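Local coordinates for protein vaginolysin (PDB 5IMY) that probably acts as a secreted cholesterol-binding toxin that lyses host cells by inserting beta strands into their membranes, at residues D23-N26 with N27-D31. Residues are numbered along the deposited sequence; the frame is centred on the assembly and turned at random.
Sequences DSLN and NYLWD
Trp-30 lays the six-membered ring of its indole against Asn-26, one helical turn earlier. The CB of Asn-26 stands over one face in a CH-pi contact, 4.0 Å from the centroid of that ring and offset toward its rim. Beyond CB the Asn-26 amide runs alongside the indole, the two planes only 18° apart, and its CG lies 4.0 Å from Trp-30 CH2. The Trp-30 chi1 of -81° sets CG anti to the carbonyl carbon and beside the backbone N, which turns the indole back toward Asn-26. Trp-30 N donates to Asn-26 O at 3.0 Å. One residue earlier on the helix, Leu-25 CG meets Leu-29 CD1 at 4.3 Å. These i to i+4 pairs belong to the short helix 22-30 near the N-terminus of this cholesterol-dependent cytolysin, where successive i+4 backbone bonds include Leu-29 N to Leu-25 O (3.1 Å). Further out, the Asn-26 amide is fixed by its two ends: OD1 accepts from Ala-230 N and ND2 is hydrogen-bonded to Ser-228 OG, while Pro-229 touches both Asn-26 and Trp-30. Leu-25 and Leu-29 rest on Leu-242 of helix 240-243, and the Tyr-28 hydroxyl is hydrogen-bonded to Val-247 O.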
# COMPACT_ATOMS: atom_id res chain seq x y z
N ASP A 23 -41.05 44.39 -22.99
CA ASP A 23 -40.35 43.61 -24.01
C ASP A 23 -38.85 43.85 -23.95
O ASP A 23 -38.05 42.91 -24.06
CB ASP A 23 -40.90 43.98 -25.39
CG ASP A 23 -40.80 42.84 -26.38
OD1 ASP A 23 -41.79 42.08 -26.52
OD2 ASP A 23 -39.75 42.71 -27.04
N SER A 24 -38.44 45.11 -23.79
CA SER A 24 -37.01 45.44 -23.81
C SER A 24 -36.28 44.84 -22.61
O SER A 24 -35.18 44.31 -22.76
CB SER A 24 -36.83 46.96 -23.85
OG SER A 24 -36.47 47.39 -25.15
N LEU A 25 -36.88 44.93 -21.42
CA LEU A 25 -36.26 44.32 -20.25
C LEU A 25 -36.16 42.81 -20.41
O LEU A 25 -35.19 42.19 -19.97
CB LEU A 25 -37.05 44.68 -18.99
CG LEU A 25 -36.50 44.14 -17.67
CD1 LEU A 25 -35.37 45.00 -17.16
CD2 LEU A 25 -37.61 44.05 -16.64
N ASN A 26 -37.17 42.20 -21.04
CA ASN A 26 -37.15 40.75 -21.24
C ASN A 26 -36.01 40.33 -22.16
O ASN A 26 -35.39 39.28 -21.96
CB ASN A 26 -38.49 40.29 -21.81
CG ASN A 26 -39.45 39.81 -20.74
OD1 ASN A 26 -39.03 39.40 -19.65
ND2 ASN A 26 -40.74 39.84 -21.04
N ASN A 27 -35.72 41.14 -23.18
CA ASN A 27 -34.64 40.79 -24.10
C ASN A 27 -33.28 40.95 -23.43
O ASN A 27 -32.35 40.17 -23.70
CB ASN A 27 -34.72 41.65 -25.36
CG ASN A 27 -35.82 41.20 -26.30
OD1 ASN A 27 -36.23 40.05 -26.29
ND2 ASN A 27 -36.29 42.12 -27.14
N TYR A 28 -33.13 41.95 -22.56
CA TYR A 28 -31.85 42.15 -21.89
C TYR A 28 -31.54 41.00 -20.94
O TYR A 28 -30.41 40.52 -20.89
CB TYR A 28 -31.86 43.48 -21.14
CG TYR A 28 -30.62 43.72 -20.31
CD1 TYR A 28 -29.40 43.99 -20.92
CD2 TYR A 28 -30.66 43.68 -18.93
CE1 TYR A 28 -28.26 44.21 -20.18
CE2 TYR A 28 -29.52 43.90 -18.17
CZ TYR A 28 -28.32 44.16 -18.80
OH TYR A 28 -27.19 44.38 -18.06
N LEU A 29 -32.54 40.55 -20.17
CA LEU A 29 -32.30 39.46 -19.23
C LEU A 29 -32.14 38.13 -19.94
O LEU A 29 -31.40 37.26 -19.47
CB LEU A 29 -33.44 39.38 -18.22
CG LEU A 29 -33.72 40.66 -17.41
CD1 LEU A 29 -34.83 40.41 -16.40
CD2 LEU A 29 -32.47 41.16 -16.71
N TRP A 30 -32.82 37.94 -21.08
CA TRP A 30 -32.69 36.70 -21.83
C TRP A 30 -31.36 36.61 -22.56
O TRP A 30 -30.81 35.52 -22.71
CB TRP A 30 -33.84 36.56 -22.83
CG TRP A 30 -35.13 36.05 -22.25
CD1 TRP A 30 -35.28 35.19 -21.20
CD2 TRP A 30 -36.45 36.37 -22.70
NE1 TRP A 30 -36.61 34.95 -20.97
CE2 TRP A 30 -37.35 35.67 -21.87
CE3 TRP A 30 -36.96 37.19 -23.71
CZ2 TRP A 30 -38.73 35.76 -22.03
CZ3 TRP A 30 -38.33 37.28 -23.87
CH2 TRP A 30 -39.20 36.56 -23.03
N ASP A 31 -30.84 37.74 -23.02
CA ASP A 31 -29.64 37.77 -23.85
C ASP A 31 -28.36 37.92 -23.04
O ASP A 31 -27.29 38.13 -23.62
CB ASP A 31 -29.73 38.89 -24.88
CG ASP A 31 -30.92 38.73 -25.81
OD1 ASP A 31 -31.53 37.64 -25.81
OD2 ASP A 31 -31.24 39.69 -26.54